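HD domain protein (Enterococcus faecalis, PDB 4LRL) is a deoxyribonucleoside triphosphate triphosphohydrolase of the HD-domain family, controlled allosterically by the nucleotides it binds. Local coordinates at residues 32-37 with 51-56; 43-48 with 95-100; 99-104 with 230-235. All blocks are in the same frame, centred on the assembly; numbering follows the deposited sequence.

Interaction 1. Residues 32-37 with 51-56; sequences QRLPIE and QHQVIL
Two backbone hydrogen bonds tie Q32 to Q53 and L34 to Q51. Q53 N donates to Q32 O at 3.0 Å, and L34 N donates to Q51 O over 2.6 Å. They flank R33 and H52, an antiparallel non-hydrogen-bonded pair with its CA atoms 4.6 Å apart. The CA-H of R33 leans on Q51 O and that of H52 on Q32 O, so each carbonyl oxygen receives an N-H and a weaker C-H contact. A water also donates to Q32 O.

This is the open end of the β-hairpin made by strands 33-42 and 46-52, where the second strand runs directly into helix 53-60. H52 belongs to both elements: it pairs with R33 and occupies the N-cap position, while its carbonyl accepts L56 N in the first helical turn.

The apolar contact lies on the side of L34 and L56. L34 CD2 meets L56 CD2 at 3.7 Å, the two side chains crossing at about a right angle, and the same methyl of L34 touches Q53 OE1 at 3.4 Å. The side chain of L56 also borders a bound dGTP.

Among the polar side chains, R33 bends at CG (chi2 82°) and its guanidinium comes to lie beside the H52 ring, the planes 42° apart. H52 NE2 sits over one guanidinium face, 3.2 Å from R33 NH2, at an angle too poor for a hydrogen bond. Q51 NE2 likewise approaches E37 OE1 without bonding; the carboxylate of E37 is instead engaged by a salt bridge to R233 of the second subunit. Q53 spends its NE2 on D57, one turn along the helix.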
loop_
_atom_site.group_PDB
_atom_site.type_symbol
_atom_site.label_atom_id
_atom_site.label_comp_id
_atom_site.label_asym_id
_atom_site.label_seq_id
_atom_site.Cartn_x
_atom_site.Cartn_y
_atom_site.Cartn_z
ATOM N N GLN C 32 34.010 18.832 2.633
ATOM C CA GLN C 32 33.041 19.854 2.230
ATOM C C GLN C 32 31.591 19.391 2.338
ATOM O O GLN C 32 31.165 18.464 1.648
ATOM C CB GLN C 32 33.334 20.371 0.821
ATOM C CG GLN C 32 34.470 21.374 0.756
ATOM C CD GLN C 32 34.422 22.250 -0.485
ATOM O OE1 GLN C 32 33.385 22.378 -1.142
ATOM N NE2 GLN C 32 35.550 22.867 -0.808
ATOM N N ARG C 33 30.854 20.049 3.230
ATOM C CA ARG C 33 29.424 19.822 3.414
ATOM C C ARG C 33 28.629 20.915 2.714
ATOM O O ARG C 33 29.075 22.057 2.640
ATOM C CB ARG C 33 29.070 19.797 4.906
ATOM C CG ARG C 33 28.768 18.415 5.471
ATOM C CD ARG C 33 30.031 17.649 5.825
ATOM N NE ARG C 33 29.740 16.279 6.259
ATOM C CZ ARG C 33 30.649 15.430 6.739
ATOM N NH1 ARG C 33 31.919 15.803 6.855
ATOM N NH2 ARG C 33 30.288 14.206 7.106
ATOM N N LEU C 34 27.456 20.558 2.197
ATOM C CA LEU C 34 26.576 21.521 1.544
ATOM C C LEU C 34 25.937 22.427 2.588
ATOM O O LEU C 34 25.601 21.951 3.678
ATOM C CB LEU C 34 25.486 20.803 0.744
ATOM C CG LEU C 34 25.915 20.007 -0.492
ATOM C CD1 LEU C 34 24.773 19.131 -0.977
ATOM C CD2 LEU C 34 26.402 20.931 -1.603
ATOM N N PRO C 35 25.781 23.736 2.269
ATOM C CA PRO C 35 25.143 24.670 3.215
ATOM C C PRO C 35 23.860 24.064 3.786
ATOM O O PRO C 35 23.734 23.917 5.009
ATOM C CB PRO C 35 24.829 25.897 2.346
ATOM C CG PRO C 35 25.869 25.875 1.277
ATOM C CD PRO C 35 26.187 24.412 1.017
ATOM N N ILE C 36 22.939 23.686 2.901
ATOM C CA ILE C 36 21.732 22.967 3.299
ATOM C C ILE C 36 21.645 21.611 2.608
ATOM O O ILE C 36 21.935 21.486 1.405
ATOM C CB ILE C 36 20.435 23.797 3.070
ATOM C CG1 ILE C 36 20.321 24.299 1.620
ATOM C CG2 ILE C 36 20.378 24.976 4.043
ATOM C CD1 ILE C 36 19.359 23.507 0.745
ATOM N N GLU C 37 21.265 20.600 3.387
ATOM C CA GLU C 37 20.976 19.268 2.874
ATOM C C GLU C 37 20.114 19.336 1.610
ATOM O O GLU C 37 19.092 20.030 1.584
ATOM C CB GLU C 37 20.262 18.461 3.950
ATOM C CG GLU C 37 19.780 17.103 3.503
ATOM C CD GLU C 37 19.174 16.314 4.638
ATOM O OE1 GLU C 37 19.778 15.293 5.024
ATOM O OE2 GLU C 37 18.112 16.725 5.157
ATOM N N GLN C 51 24.471 15.500 1.567
ATOM C CA GLN C 51 25.172 16.488 2.411
ATOM C C GLN C 51 26.566 16.855 1.909
ATOM O O GLN C 51 27.049 17.947 2.189
ATOM C CB GLN C 51 25.332 15.995 3.852
ATOM C CG GLN C 51 24.062 15.931 4.663
ATOM C CD GLN C 51 23.531 14.521 4.751
ATOM O OE1 GLN C 51 23.922 13.752 5.634
ATOM N NE2 GLN C 51 22.646 14.167 3.831
ATOM N N HIS C 52 27.226 15.934 1.210
ATOM C CA HIS C 52 28.600 16.153 0.759
ATOM C C HIS C 52 28.645 16.805 -0.616
ATOM O O HIS C 52 27.918 16.400 -1.526
ATOM C CB HIS C 52 29.373 14.833 0.712
ATOM C CG HIS C 52 29.521 14.167 2.044
ATOM N ND1 HIS C 52 28.578 13.296 2.554
ATOM C CD2 HIS C 52 30.508 14.239 2.970
ATOM C CE1 HIS C 52 28.977 12.862 3.736
ATOM N NE2 HIS C 52 30.145 13.420 4.013
ATOM N N GLN C 53 29.517 17.801 -0.758
ATOM C CA GLN C 53 29.802 18.428 -2.048
ATOM C C GLN C 53 30.297 17.403 -3.079
ATOM O O GLN C 53 29.935 17.468 -4.250
ATOM C CB GLN C 53 30.832 19.554 -1.867
ATOM C CG GLN C 53 31.044 20.437 -3.090
ATOM C CD GLN C 53 29.795 21.226 -3.476
ATOM O OE1 GLN C 53 29.372 22.135 -2.760
ATOM N NE2 GLN C 53 29.209 20.884 -4.620
ATOM N N VAL C 54 31.118 16.456 -2.637
ATOM C CA VAL C 54 31.646 15.416 -3.513
ATOM C C VAL C 54 30.509 14.596 -4.145
ATOM O O VAL C 54 30.532 14.315 -5.346
ATOM C CB VAL C 54 32.629 14.485 -2.755
ATOM C CG1 VAL C 54 32.984 13.255 -3.583
ATOM C CG2 VAL C 54 33.886 15.245 -2.369
ATOM N N ILE C 55 29.519 14.231 -3.326
ATOM C CA ILE C 55 28.381 13.438 -3.772
ATOM C C ILE C 55 27.516 14.235 -4.752
ATOM O O ILE C 55 27.139 13.716 -5.802
ATOM C CB ILE C 55 27.540 12.917 -2.572
ATOM C CG1 ILE C 55 28.400 12.056 -1.631
ATOM C CG2 ILE C 55 26.284 12.172 -3.055
ATOM C CD1 ILE C 55 29.049 10.822 -2.270
ATOM N N LEU C 56 27.224 15.494 -4.418
ATOM C CA LEU C 56 26.440 16.342 -5.306
ATOM C C LEU C 56 27.120 16.485 -6.668
ATOM O O LEU C 56 26.466 16.377 -7.713
ATOM C CB LEU C 56 26.181 17.716 -4.688
ATOM C CG LEU C 56 25.338 18.660 -5.563
ATOM C CD1 LEU C 56 23.942 18.103 -5.800
ATOM C CD2 LEU C 56 25.267 20.049 -4.982
HETATM O O HOH W 1 32.407 16.501 0.446
#

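Interaction 2. Residues 43-48 with 95-100; sequences PVHNYI and YEITRR
The start of hairpin strand 46-52 lies across helix 87-108, which carries the metal ligand H90, and R100 of that helix reaches over to the backbone of H45. The axes of the two short segments cross at 85° and approach to 9.1 Å. R100 NH1 donates to H45 O at 2.8 Å, in the carbonyl plane and on a lone pair, with the oxygen also lying in the guanidinium plane. With CG beside its backbone N (chi1 -69°) and the chain extended from CG to NE, R100 spans the distance from the helix to the turn before the strand.

Its guanidinium is fixed from within the helix by a salt-bridge network. R100 NE and NH1 both grip E96 OE1, NE at 2.7 Å, on the anti side of the carboxylate; R99 takes the same group side-on, its NH2 meeting OE1 on the syn side and its NE coming to OE2 from above the carboxylate plane. One oxygen thus accepts three N-H groups, and E96 OE2 additionally receives the backbone N of H49, so this carboxylate links helix 87-108, in the HD domain, to the hairpin strand.

Packing contacts surround these polar groups. I48 CD1 packs on E96 CB at 3.5 Å, the two side chains sliding past each other in opposite directions, while I48 CG2 touches the edge of the Y95 ring at CD2, 3.7 Å away. The hydroxyl of Y95 is hydrogen-bonded to H49 O. The H45 imidazole crosses I97 at about a right angle, CE1 being 3.5 Å from I97 CD1, and its NE2 is hydrogen-bonded to D210 on helix 206-219.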
loop_
_atom_site.group_PDB
_atom_site.type_symbol
_atom_site.label_atom_id
_atom_site.label_comp_id
_atom_site.label_asym_id
_atom_site.label_seq_id
_atom_site.Cartn_x
_atom_site.Cartn_y
_atom_site.Cartn_z
ATOM N N PRO C 43 10.368 7.898 -5.353
ATOM C CA PRO C 43 9.133 7.183 -5.010
ATOM C C PRO C 43 9.356 5.975 -4.091
ATOM O O PRO C 43 8.432 5.555 -3.385
ATOM C CB PRO C 43 8.578 6.758 -6.373
ATOM C CG PRO C 43 9.742 6.794 -7.299
ATOM C CD PRO C 43 10.651 7.870 -6.798
ATOM N N VAL C 44 10.578 5.452 -4.076
ATOM C CA VAL C 44 10.902 4.251 -3.302
ATOM C C VAL C 44 11.349 4.557 -1.862
ATOM O O VAL C 44 10.787 4.013 -0.899
ATOM C CB VAL C 44 11.952 3.387 -4.048
ATOM C CG1 VAL C 44 12.448 2.224 -3.180
ATOM C CG2 VAL C 44 11.371 2.878 -5.357
ATOM N N HIS C 45 12.349 5.429 -1.721
ATOM C CA HIS C 45 12.906 5.775 -0.408
ATOM C C HIS C 45 12.393 7.113 0.104
ATOM O O HIS C 45 12.929 7.657 1.080
ATOM C CB HIS C 45 14.442 5.747 -0.451
ATOM C CG HIS C 45 14.996 4.442 -0.928
ATOM N ND1 HIS C 45 14.741 3.253 -0.285
ATOM C CD2 HIS C 45 15.765 4.133 -1.998
ATOM C CE1 HIS C 45 15.332 2.265 -0.935
ATOM N NE2 HIS C 45 15.963 2.772 -1.978
ATOM N N ASN C 46 11.337 7.613 -0.553
ATOM C CA ASN C 46 10.731 8.912 -0.285
ATOM C C ASN C 46 11.677 10.072 -0.585
ATOM O O ASN C 46 11.337 10.936 -1.397
ATOM C CB ASN C 46 10.105 8.971 1.114
ATOM C CG ASN C 46 9.129 7.825 1.355
ATOM O OD1 ASN C 46 8.137 7.674 0.638
ATOM N ND2 ASN C 46 9.423 6.999 2.351
ATOM N N TYR C 47 12.869 10.068 0.016
ATOM C CA TYR C 47 13.885 11.090 -0.228
ATOM C C TYR C 47 15.286 10.502 -0.339
ATOM O O TYR C 47 15.646 9.567 0.398
ATOM C CB TYR C 47 13.887 12.120 0.896
ATOM C CG TYR C 47 12.639 12.963 0.969
ATOM C CD1 TYR C 47 11.539 12.548 1.722
ATOM C CD2 TYR C 47 12.556 14.177 0.292
ATOM C CE1 TYR C 47 10.391 13.321 1.799
ATOM C CE2 TYR C 47 11.409 14.958 0.364
ATOM C CZ TYR C 47 10.333 14.522 1.118
ATOM O OH TYR C 47 9.195 15.287 1.190
ATOM N N ILE C 48 16.069 11.057 -1.263
ATOM C CA ILE C 48 17.507 10.835 -1.298
ATOM C C ILE C 48 18.126 12.064 -0.627
ATOM O O ILE C 48 17.789 13.197 -0.982
ATOM C CB ILE C 48 18.048 10.690 -2.750
ATOM C CG1 ILE C 48 17.239 9.667 -3.584
ATOM C CG2 ILE C 48 19.567 10.394 -2.762
ATOM C CD1 ILE C 48 17.109 8.250 -3.005
ATOM N N TYR C 95 22.937 4.559 -3.245
ATOM C CA TYR C 95 23.616 5.573 -2.439
ATOM C C TYR C 95 22.825 5.871 -1.163
ATOM O O TYR C 95 23.388 5.922 -0.072
ATOM C CB TYR C 95 23.848 6.867 -3.235
ATOM C CG TYR C 95 23.948 8.083 -2.325
ATOM C CD1 TYR C 95 25.139 8.384 -1.667
ATOM C CD2 TYR C 95 22.834 8.897 -2.080
ATOM C CE1 TYR C 95 25.232 9.478 -0.807
ATOM C CE2 TYR C 95 22.917 9.995 -1.210
ATOM C CZ TYR C 95 24.125 10.277 -0.586
ATOM O OH TYR C 95 24.239 11.350 0.260
ATOM N N GLU C 96 21.516 6.066 -1.307
ATOM C CA GLU C 96 20.669 6.391 -0.165
ATOM C C GLU C 96 20.627 5.305 0.918
ATOM O O GLU C 96 20.752 5.613 2.106
ATOM C CB GLU C 96 19.244 6.759 -0.608
ATOM C CG GLU C 96 18.298 7.086 0.562
ATOM C CD GLU C 96 18.717 8.305 1.395
ATOM O OE1 GLU C 96 18.102 8.517 2.464
ATOM O OE2 GLU C 96 19.631 9.068 0.992
ATOM N N ILE C 97 20.439 4.054 0.505
ATOM C CA ILE C 97 20.406 2.928 1.442
ATOM C C ILE C 97 21.739 2.841 2.196
ATOM O O ILE C 97 21.757 2.652 3.407
ATOM C CB ILE C 97 20.096 1.592 0.720
ATOM C CG1 ILE C 97 18.676 1.627 0.103
ATOM C CG2 ILE C 97 20.304 0.399 1.665
ATOM C CD1 ILE C 97 18.231 0.310 -0.559
ATOM N N THR C 98 22.838 3.015 1.463
ATOM C CA THR C 98 24.198 2.974 2.000
ATOM C C THR C 98 24.402 4.098 3.019
ATOM O O THR C 98 25.023 3.891 4.068
ATOM C CB THR C 98 25.238 3.099 0.860
ATOM O OG1 THR C 98 25.091 1.996 -0.038
ATOM C CG2 THR C 98 26.645 3.081 1.391
ATOM N N ARG C 99 23.861 5.277 2.712
ATOM C CA ARG C 99 23.945 6.407 3.632
ATOM C C ARG C 99 23.188 6.094 4.922
ATOM O O ARG C 99 23.664 6.385 6.017
ATOM C CB ARG C 99 23.425 7.688 2.982
ATOM C CG ARG C 99 23.580 8.927 3.845
ATOM C CD ARG C 99 22.664 10.049 3.380
ATOM N NE ARG C 99 21.243 9.772 3.582
ATOM C CZ ARG C 99 20.597 9.815 4.753
ATOM N NH1 ARG C 99 21.235 10.125 5.883
ATOM N NH2 ARG C 99 19.288 9.548 4.796
ATOM N N ARG C 100 22.022 5.471 4.795
ATOM C CA ARG C 100 21.237 5.127 5.983
ATOM C C ARG C 100 21.976 4.121 6.855
ATOM O O ARG C 100 21.964 4.246 8.082
ATOM C CB ARG C 100 19.839 4.641 5.602
ATOM C CG ARG C 100 18.983 5.767 5.043
ATOM C CD ARG C 100 17.647 5.310 4.517
ATOM N NE ARG C 100 17.023 6.388 3.745
ATOM C CZ ARG C 100 15.772 6.391 3.279
ATOM N NH1 ARG C 100 15.333 7.436 2.589
ATOM N NH2 ARG C 100 14.957 5.363 3.503
#

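Interaction 3. Residues 99-104 with 230-235; sequences RRICEI and RILRVI
L232 fits against three residues of helix 87-108, R100, I101 and I104, in a helix-helix packing between that helix of the HD domain and helix 228-234 of the HD-associated region. The local helix axes run in broadly the same direction, 33° apart, and come within 10.2 Å of each other. The contact between side chains is apolar, and isoleucine and leucine branches make up nearly all of it.

L232 contributes the most surface. Its CG stands beside the backbone N (chi1 -68°), which carries the two methyls over to the opposing helix, where they part: CD2 presses on I101 CG1 at 3.5 Å, and CD1 lies more loosely against R100 CB, 4.0 Å away. From R100 only the base of the side chain takes part, since its guanidinium leads off to E96.

I104, one helical turn after R100, closes over the root of the same leucine. Its CD1 touches L232 CB at 3.6 Å, the side chains crossing at about a right angle, and also reaches L232 O, a methyl-to-carbonyl approach of 3.5 Å.

I101 is buried and touches both L232 and I235, crossing each at about a right angle. Whereas its CG1 meets the leucine, its far end turns to I235, the first residue of strand 235-238, so the packing continues past the helix into the sheet. I235 also leans on I242 and F244 of the neighbouring strand 241-245. With CG1 of I235 anti to the backbone N (chi1 -166°), the longer branch runs alongside helix 87-108 and CD1 is the atom that makes the contact: this terminal methyl touches two branches of one residue, I101 CD1 at 3.8 Å and I101 CG2 at 3.9 Å.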
loop_
_atom_site.group_PDB
_atom_site.type_symbol
_atom_site.label_atom_id
_atom_site.label_comp_id
_atom_site.label_asym_id
_atom_site.label_seq_id
_atom_site.Cartn_x
_atom_site.Cartn_y
_atom_site.Cartn_z
ATOM N N ARG C 99 23.861 5.277 2.712
ATOM C CA ARG C 99 23.945 6.407 3.632
ATOM C C ARG C 99 23.188 6.094 4.922
ATOM O O ARG C 99 23.664 6.385 6.017
ATOM C CB ARG C 99 23.425 7.688 2.982
ATOM C CG ARG C 99 23.580 8.927 3.845
ATOM C CD ARG C 99 22.664 10.049 3.380
ATOM N NE ARG C 99 21.243 9.772 3.582
ATOM C CZ ARG C 99 20.597 9.815 4.753
ATOM N NH1 ARG C 99 21.235 10.125 5.883
ATOM N NH2 ARG C 99 19.288 9.548 4.796
ATOM N N ARG C 100 22.022 5.471 4.795
ATOM C CA ARG C 100 21.237 5.127 5.983
ATOM C C ARG C 100 21.976 4.121 6.855
ATOM O O ARG C 100 21.964 4.246 8.082
ATOM C CB ARG C 100 19.839 4.641 5.602
ATOM C CG ARG C 100 18.983 5.767 5.043
ATOM C CD ARG C 100 17.647 5.310 4.517
ATOM N NE ARG C 100 17.023 6.388 3.745
ATOM C CZ ARG C 100 15.772 6.391 3.279
ATOM N NH1 ARG C 100 15.333 7.436 2.589
ATOM N NH2 ARG C 100 14.957 5.363 3.503
ATOM N N ILE C 101 22.643 3.157 6.213
ATOM C CA ILE C 101 23.414 2.127 6.925
ATOM C C ILE C 101 24.618 2.716 7.664
ATOM O O ILE C 101 24.840 2.399 8.829
ATOM C CB ILE C 101 23.871 0.968 5.979
ATOM C CG1 ILE C 101 22.646 0.309 5.347
ATOM C CG2 ILE C 101 24.707 -0.068 6.742
ATOM C CD1 ILE C 101 22.948 -0.754 4.307
ATOM N N CYS C 102 25.377 3.573 6.974
ATOM C CA CYS C 102 26.527 4.258 7.550
ATOM C C CYS C 102 26.123 5.109 8.747
ATOM O O CYS C 102 26.833 5.163 9.750
ATOM C CB CYS C 102 27.199 5.136 6.502
ATOM S SG CYS C 102 28.082 4.234 5.224
ATOM N N GLU C 103 24.974 5.764 8.622
ATOM C CA GLU C 103 24.412 6.599 9.671
ATOM C C GLU C 103 24.117 5.761 10.921
ATOM O O GLU C 103 24.526 6.120 12.025
ATOM C CB GLU C 103 23.142 7.284 9.150
ATOM C CG GLU C 103 22.603 8.376 10.040
ATOM C CD GLU C 103 23.356 9.697 9.920
ATOM O OE1 GLU C 103 23.927 9.985 8.848
ATOM O OE2 GLU C 103 23.359 10.462 10.905
ATOM N N ILE C 104 23.430 4.638 10.724
ATOM C CA ILE C 104 23.122 3.685 11.793
ATOM C C ILE C 104 24.405 3.091 12.391
ATOM O O ILE C 104 24.543 2.988 13.610
ATOM C CB ILE C 104 22.176 2.567 11.266
ATOM C CG1 ILE C 104 20.771 3.135 11.021
ATOM C CG2 ILE C 104 22.097 1.392 12.227
ATOM C CD1 ILE C 104 19.928 2.324 10.028
ATOM N N ARG C 230 13.155 -2.815 8.849
ATOM C CA ARG C 230 13.485 -3.841 9.829
ATOM C C ARG C 230 14.894 -4.383 9.635
ATOM O O ARG C 230 15.575 -4.687 10.612
ATOM C CB ARG C 230 12.459 -4.980 9.913
ATOM C CG ARG C 230 12.738 -5.985 11.093
ATOM C CD ARG C 230 12.908 -5.318 12.474
ATOM N NE ARG C 230 13.334 -6.274 13.501
ATOM C CZ ARG C 230 13.644 -5.967 14.764
ATOM N NH1 ARG C 230 13.580 -4.715 15.202
ATOM N NH2 ARG C 230 14.025 -6.927 15.593
ATOM N N ILE C 231 15.345 -4.463 8.389
ATOM C CA ILE C 231 16.722 -4.875 8.134
ATOM C C ILE C 231 17.691 -3.825 8.666
ATOM O O ILE C 231 18.708 -4.162 9.268
ATOM C CB ILE C 231 16.981 -5.218 6.649
ATOM C CG1 ILE C 231 16.095 -6.404 6.240
ATOM C CG2 ILE C 231 18.487 -5.542 6.424
ATOM C CD1 ILE C 231 16.361 -6.938 4.878
ATOM N N LEU C 232 17.345 -2.554 8.486
ATOM C CA LEU C 232 18.180 -1.479 9.001
ATOM C C LEU C 232 18.256 -1.454 10.524
ATOM O O LEU C 232 19.222 -0.952 11.087
ATOM C CB LEU C 232 17.725 -0.123 8.456
ATOM C CG LEU C 232 17.941 0.072 6.946
ATOM C CD1 LEU C 232 17.519 1.458 6.504
ATOM C CD2 LEU C 232 19.375 -0.204 6.548
ATOM N N ARG C 233 17.251 -2.020 11.191
ATOM C CA ARG C 233 17.230 -2.039 12.651
ATOM C C ARG C 233 18.146 -3.119 13.243
ATOM O O ARG C 233 18.511 -3.045 14.411
ATOM C CB ARG C 233 15.797 -2.233 13.158
ATOM C CG ARG C 233 15.576 -1.823 14.611
ATOM C CD ARG C 233 15.312 -0.335 14.742
ATOM N NE ARG C 233 15.464 0.139 16.116
ATOM C CZ ARG C 233 15.112 1.356 16.537
ATOM N NH1 ARG C 233 14.571 2.230 15.693
ATOM N NH2 ARG C 233 15.295 1.700 17.811
ATOM N N VAL C 234 18.505 -4.118 12.441
ATOM C CA VAL C 234 19.282 -5.249 12.938
ATOM C C VAL C 234 20.633 -5.408 12.242
ATOM O O VAL C 234 21.473 -6.194 12.703
ATOM C CB VAL C 234 18.499 -6.588 12.859
ATOM C CG1 VAL C 234 17.252 -6.544 13.745
ATOM C CG2 VAL C 234 18.139 -6.941 11.414
ATOM N N ILE C 235 20.837 -4.667 11.145
ATOM C CA ILE C 235 22.120 -4.668 10.420
ATOM C C ILE C 235 23.253 -4.168 11.320
ATOM O O ILE C 235 23.076 -3.250 12.121
ATOM C CB ILE C 235 22.064 -3.848 9.104
ATOM C CG1 ILE C 235 23.277 -4.163 8.220
ATOM C CG2 ILE C 235 21.938 -2.331 9.389
ATOM C CD1 ILE C 235 23.166 -3.696 6.776
#

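Helix 87-108 connects interactions 2 and 3, which share R99 and R100 and have centres 11 Å apart: the helix meets the hairpin at 43-48 and helix 228-234 at its later turns. Interactions 1 and 2, 16 Å between centres, both use strand 46-52 and touch where I55 CG2 packs on Y95 CE1 at 3.7 Å. R99 CD comes 4.1 Å from Q51 NE2 of interaction 1. Their distances from the bound ligands differ. Interaction 1 borders a bound dGTP, with about 4 Å between the side chain of L56 and the nucleotide, whereas the nickel ion is about 10 Å from the side chain of I97 and about 13 Å from that of I101.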